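PDB 3RHG: putative phophotriesterase, which binds two divalent metal ions per subunit and probably hydrolyses ester bonds, as a zinc-dependent amidohydrolase of the phosphotriesterase family. Local coordinates for residues Asn287-Gln299 with Asn307-Leu319. Residues are numbered along the deposited sequence; the frame is centred on the assembly and turned at random.
Sequences NQIVLSHDVFLKQ and NGWGFVPNVFLSL. With ZN (zinc ion), chain B; BEZ (benzoic acid), chain D.
His-293 reaches the N-terminal part of helix 311-322 and takes a hydrogen bond from its backbone: Val-312 N donates to His-293 NE2 over 2.9 Å, nearly straight, although the donor sits 30° out of the ring plane. An accepting NE2 is consistent with a neutral ring protonated at ND1, and such an imidazole can meet a backbone N-H early in the helix. The ring is gripped on both faces. Trp-309 CA lies over one, 4.0 Å from the centroid, with Gly-308 O on the same side; Val-312 CG2 makes a CH-pi contact over the other at 3.8 Å. The indole of Trp-309 adds an offset edge-to-face contact, its plane at 75° to the imidazole. Its pyrrole side also meets Val-295, whose CG2 comes 3.6 Å from Trp-309 CD1, a compact branched side chain against a broad ring. At the strand end, Leu-291 CB packs on Val-312 CG1 at 3.8 Å. With CG beside the backbone N (chi1 -54°), Leu-291 places CD1 against Phe-316 CD2, also 3.8 Å away, and the same methyl touches Leu-317 CD2. Farther out, Glu-24 binds both Ser-292 OG and His-293 N, while Val-274 of helix 270-282 touches Phe-316. Between His-293 and Val-295, the CA-CB bond of Asp-294 points away from 307-319, and its OD1 binds zinc at 2.4 Å alongside His-23, His-25 and Glu-166. This is the eighth-strand end of an amidohydrolase (beta/alpha)8 barrel: the loop just after strand 289-291 carries the metal-binding aspartate, and the following helix packs against the strand's outer side.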
loop_
_atom_site.group_PDB
_atom_site.type_symbol
_atom_site.label_atom_id
_atom_site.label_comp_id
_atom_site.label_asym_id
_atom_site.label_seq_id
_atom_site.Cartn_x
_atom_site.Cartn_y
_atom_site.Cartn_z
ATOM N N ASN A 287 8.857 12.878 22.988
ATOM C CA ASN A 287 10.057 13.688 22.794
ATOM C C ASN A 287 11.281 12.868 22.381
ATOM O O ASN A 287 12.402 13.404 22.334
ATOM C CB ASN A 287 10.379 14.472 24.065
ATOM C CG ASN A 287 9.256 15.395 24.488
ATOM O OD1 ASN A 287 8.693 16.119 23.675
ATOM N ND2 ASN A 287 8.942 15.390 25.777
ATOM N N GLN A 288 11.072 11.577 22.090
ATOM C CA GLN A 288 12.172 10.690 21.712
ATOM C C GLN A 288 11.924 10.037 20.368
ATOM O O GLN A 288 12.586 9.064 20.030
ATOM C CB GLN A 288 12.419 9.586 22.759
ATOM C CG GLN A 288 13.225 10.031 23.933
ATOM C CD GLN A 288 13.374 8.953 24.973
ATOM O OE1 GLN A 288 12.645 8.953 25.987
ATOM N NE2 GLN A 288 14.290 7.980 24.717
ATOM N N ILE A 289 10.996 10.578 19.591
ATOM C CA ILE A 289 10.608 9.963 18.328
ATOM C C ILE A 289 10.914 10.898 17.168
ATOM O O ILE A 289 10.667 12.097 17.261
ATOM C CB ILE A 289 9.095 9.674 18.312
ATOM C CG1 ILE A 289 8.745 8.634 19.385
ATOM C CG2 ILE A 289 8.644 9.204 16.913
ATOM C CD1 ILE A 289 7.248 8.475 19.607
ATOM N N VAL A 290 11.498 10.367 16.088
ATOM C CA VAL A 290 11.597 11.135 14.841
ATOM C C VAL A 290 10.984 10.328 13.694
ATOM O O VAL A 290 10.853 9.091 13.802
ATOM C CB VAL A 290 13.031 11.609 14.525
ATOM C CG1 VAL A 290 13.450 12.729 15.474
ATOM C CG2 VAL A 290 14.008 10.417 14.587
ATOM N N LEU A 291 10.640 11.025 12.609
ATOM C CA LEU A 291 9.828 10.476 11.509
ATOM C C LEU A 291 10.451 10.813 10.172
ATOM O O LEU A 291 10.927 11.926 9.979
ATOM C CB LEU A 291 8.453 11.148 11.503
ATOM C CG LEU A 291 7.672 11.109 12.817
ATOM C CD1 LEU A 291 6.362 11.882 12.683
ATOM C CD2 LEU A 291 7.404 9.692 13.319
ATOM N N SER A 292 10.457 9.867 9.227
ATOM C CA SER A 292 10.957 10.185 7.897
ATOM C C SER A 292 10.410 9.144 6.896
ATOM O O SER A 292 9.622 8.261 7.291
ATOM C CB SER A 292 12.504 10.233 7.903
ATOM O OG SER A 292 13.001 11.389 7.217
ATOM N N HIS A 293 10.800 9.264 5.619
ATOM C CA HIS A 293 10.286 8.403 4.539
ATOM C C HIS A 293 11.301 7.356 4.063
ATOM O O HIS A 293 10.913 6.357 3.465
ATOM C CB HIS A 293 9.969 9.252 3.289
ATOM C CG HIS A 293 9.059 10.413 3.537
ATOM N ND1 HIS A 293 9.538 11.654 3.910
ATOM C CD2 HIS A 293 7.710 10.542 3.427
ATOM C CE1 HIS A 293 8.520 12.499 4.026
ATOM N NE2 HIS A 293 7.401 11.852 3.736
ATOM N N ASP A 294 12.593 7.635 4.248
ATOM C CA ASP A 294 13.645 6.782 3.676
ATOM C C ASP A 294 13.493 6.588 2.183
ATOM O O ASP A 294 13.678 5.473 1.689
ATOM C CB ASP A 294 13.743 5.418 4.397
ATOM C CG ASP A 294 15.059 4.716 4.130
ATOM O OD1 ASP A 294 16.054 5.423 3.823
ATOM O OD2 ASP A 294 15.111 3.448 4.208
ATOM N N VAL A 295 13.165 7.651 1.450
ATOM C CA VAL A 295 13.171 7.564 -0.015
ATOM C C VAL A 295 14.540 7.033 -0.443
ATOM O O VAL A 295 15.564 7.610 -0.085
ATOM C CB VAL A 295 12.887 8.924 -0.685
ATOM C CG1 VAL A 295 13.160 8.854 -2.204
ATOM C CG2 VAL A 295 11.446 9.349 -0.411
ATOM N N PHE A 296 14.569 5.933 -1.199
ATOM C CA PHE A 296 15.849 5.373 -1.613
ATOM C C PHE A 296 15.750 4.617 -2.926
ATOM O O PHE A 296 16.747 4.056 -3.389
ATOM C CB PHE A 296 16.466 4.490 -0.510
ATOM C CG PHE A 296 15.904 3.075 -0.427
ATOM C CD1 PHE A 296 16.645 2.000 -0.921
ATOM C CD2 PHE A 296 14.671 2.815 0.195
ATOM C CE1 PHE A 296 16.155 0.676 -0.845
ATOM C CE2 PHE A 296 14.159 1.502 0.293
ATOM C CZ PHE A 296 14.911 0.431 -0.210
ATOM N N LEU A 297 14.548 4.629 -3.511
ATOM C CA LEU A 297 14.228 3.961 -4.772
ATOM C C LEU A 297 13.416 4.916 -5.618
ATOM O O LEU A 297 12.653 5.718 -5.074
ATOM C CB LEU A 297 13.391 2.701 -4.519
ATOM C CG LEU A 297 14.025 1.555 -3.724
ATOM C CD1 LEU A 297 12.970 0.548 -3.230
ATOM C CD2 LEU A 297 15.150 0.830 -4.552
ATOM N N LYS A 298 13.552 4.838 -6.940
ATOM C CA LYS A 298 12.810 5.759 -7.783
ATOM C C LYS A 298 11.304 5.559 -7.629
ATOM O O LYS A 298 10.530 6.495 -7.825
ATOM C CB LYS A 298 13.239 5.646 -9.262
ATOM C CG LYS A 298 14.680 6.085 -9.527
ATOM C CD LYS A 298 14.926 6.245 -11.015
ATOM C CE LYS A 298 16.378 6.565 -11.295
ATOM N NZ LYS A 298 16.632 6.728 -12.764
ATOM N N GLN A 299 10.882 4.334 -7.306
ATOM C CA GLN A 299 9.457 4.054 -7.191
ATOM C C GLN A 299 8.821 4.829 -6.034
ATOM O O GLN A 299 7.593 4.974 -5.979
ATOM C CB GLN A 299 9.200 2.562 -6.991
ATOM C CG GLN A 299 9.496 2.093 -5.591
ATOM C CD GLN A 299 9.426 0.581 -5.504
ATOM O OE1 GLN A 299 10.386 -0.114 -5.839
ATOM N NE2 GLN A 299 8.280 0.063 -5.067
ATOM N N ASN A 307 5.009 7.918 -2.478
ATOM C CA ASN A 307 4.541 8.931 -1.546
ATOM C C ASN A 307 5.400 10.186 -1.438
ATOM O O ASN A 307 4.961 11.172 -0.847
ATOM C CB ASN A 307 4.229 8.320 -0.182
ATOM C CG ASN A 307 3.026 7.386 -0.255
ATOM O OD1 ASN A 307 1.999 7.736 -0.855
ATOM N ND2 ASN A 307 3.158 6.187 0.304
ATOM N N GLY A 308 6.589 10.167 -2.049
ATOM C CA GLY A 308 7.443 11.346 -2.100
ATOM C C GLY A 308 7.898 11.839 -0.738
ATOM O O GLY A 308 7.974 11.047 0.226
ATOM N N TRP A 309 8.216 13.139 -0.651
ATOM C CA TRP A 309 8.797 13.731 0.551
ATOM C C TRP A 309 7.815 14.604 1.315
ATOM O O TRP A 309 8.171 15.173 2.358
ATOM C CB TRP A 309 10.073 14.521 0.231
ATOM C CG TRP A 309 11.300 13.638 0.100
ATOM C CD1 TRP A 309 11.702 12.668 0.978
ATOM C CD2 TRP A 309 12.283 13.656 -0.950
ATOM N NE1 TRP A 309 12.883 12.101 0.555
ATOM C CE2 TRP A 309 13.247 12.676 -0.637
ATOM C CE3 TRP A 309 12.431 14.396 -2.138
ATOM C CZ2 TRP A 309 14.343 12.407 -1.471
ATOM C CZ3 TRP A 309 13.535 14.155 -2.942
ATOM C CH2 TRP A 309 14.470 13.151 -2.615
ATOM N N GLY A 310 6.576 14.701 0.818
ATOM C CA GLY A 310 5.573 15.506 1.508
ATOM C C GLY A 310 4.664 14.685 2.406
ATOM O O GLY A 310 3.844 15.222 3.146
ATOM N N PHE A 311 4.808 13.373 2.360
ATOM C CA PHE A 311 3.835 12.483 2.982
ATOM C C PHE A 311 3.809 12.547 4.522
ATOM O O PHE A 311 2.741 12.641 5.151
ATOM C CB PHE A 311 4.072 11.046 2.516
ATOM C CG PHE A 311 3.010 10.091 2.987
ATOM C CD1 PHE A 311 1.829 9.942 2.264
ATOM C CD2 PHE A 311 3.173 9.375 4.164
ATOM C CE1 PHE A 311 0.823 9.074 2.704
ATOM C CE2 PHE A 311 2.180 8.511 4.614
ATOM C CZ PHE A 311 1.000 8.358 3.882
ATOM N N VAL A 312 4.979 12.492 5.143
ATOM C CA VAL A 312 5.053 12.574 6.615
ATOM C C VAL A 312 4.419 13.859 7.149
ATOM O O VAL A 312 3.489 13.805 7.964
ATOM C CB VAL A 312 6.497 12.339 7.131
ATOM C CG1 VAL A 312 6.673 12.854 8.573
ATOM C CG2 VAL A 312 6.830 10.855 7.066
ATOM N N PRO A 313 4.869 15.016 6.719
ATOM C CA PRO A 313 4.279 16.243 7.244
ATOM C C PRO A 313 2.824 16.465 6.867
ATOM O O PRO A 313 2.103 17.059 7.604
ATOM C CB PRO A 313 5.195 17.351 6.733
ATOM C CG PRO A 313 6.042 16.760 5.749
ATOM C CD PRO A 313 6.020 15.287 5.852
ATOM N N ASN A 314 2.434 16.064 5.687
ATOM C CA ASN A 314 1.102 16.314 5.233
ATOM C C ASN A 314 0.070 15.260 5.622
ATOM O O ASN A 314 -0.944 15.602 6.116
ATOM C CB ASN A 314 1.129 16.495 3.725
ATOM C CG ASN A 314 0.171 17.528 3.242
ATOM O OD1 ASN A 314 -0.394 18.273 4.006
ATOM N ND2 ASN A 314 -0.021 17.563 1.967
ATOM N N VAL A 315 0.349 13.989 5.405
ATOM C CA VAL A 315 -0.601 12.937 5.707
ATOM C C VAL A 315 -0.405 12.261 7.049
ATOM O O VAL A 315 -1.319 12.144 7.818
ATOM C CB VAL A 315 -0.571 11.866 4.630
ATOM C CG1 VAL A 315 -1.459 10.712 4.989
ATOM C CG2 VAL A 315 -0.970 12.480 3.319
ATOM N N PHE A 316 0.813 11.861 7.347
ATOM C CA PHE A 316 1.037 11.167 8.623
ATOM C C PHE A 316 0.630 12.035 9.839
ATOM O O PHE A 316 -0.027 11.537 10.764
ATOM C CB PHE A 316 2.487 10.698 8.755
ATOM C CG PHE A 316 2.710 9.780 9.920
ATOM C CD1 PHE A 316 2.353 8.439 9.827
ATOM C CD2 PHE A 316 3.286 10.254 11.104
ATOM C CE1 PHE A 316 2.545 7.562 10.902
ATOM C CE2 PHE A 316 3.495 9.387 12.201
ATOM C CZ PHE A 316 3.132 8.016 12.082
ATOM N N LEU A 317 1.011 13.315 9.840
ATOM C CA LEU A 317 0.644 14.192 10.963
ATOM C C LEU A 317 -0.875 14.371 11.065
ATOM O O LEU A 317 -1.405 14.497 12.178
ATOM C CB LEU A 317 1.360 15.553 10.880
ATOM C CG LEU A 317 2.898 15.474 10.967
ATOM C CD1 LEU A 317 3.514 16.880 11.078
ATOM C CD2 LEU A 317 3.348 14.619 12.134
ATOM N N SER A 318 -1.576 14.388 9.922
ATOM C CA SER A 318 -3.056 14.464 9.914
ATOM C C SER A 318 -3.669 13.201 10.491
ATOM O O SER A 318 -4.661 13.252 11.236
ATOM C CB SER A 318 -3.601 14.656 8.490
ATOM O OG SER A 318 -3.353 15.963 8.045
ATOM N N LEU A 319 -3.095 12.057 10.125
ATOM C CA LEU A 319 -3.555 10.802 10.670
ATOM C C LEU A 319 -3.375 10.736 12.189
ATOM O O LEU A 319 -4.245 10.211 12.890
ATOM C CB LEU A 319 -2.858 9.625 9.974
ATOM C CG LEU A 319 -3.232 9.429 8.495
ATOM C CD1 LEU A 319 -2.452 8.229 7.877
ATOM C CD2 LEU A 319 -4.749 9.275 8.320
HETATM ZN ZN ZN B . 18.249 4.972 4.548
HETATM C C BEZ D . 16.265 -3.154 4.766
HETATM O O1 BEZ D . 16.921 -3.296 5.820
HETATM O O2 BEZ D . 16.327 -4.033 3.874
HETATM C C1 BEZ D . 15.405 -1.948 4.557
HETATM C C2 BEZ D . 15.426 -0.886 5.465
HETATM C C3 BEZ D . 14.627 0.235 5.241
HETATM C C4 BEZ D . 13.795 0.286 4.131
HETATM C C5 BEZ D . 13.768 -0.781 3.238
HETATM C C6 BEZ D . 14.573 -1.899 3.440
#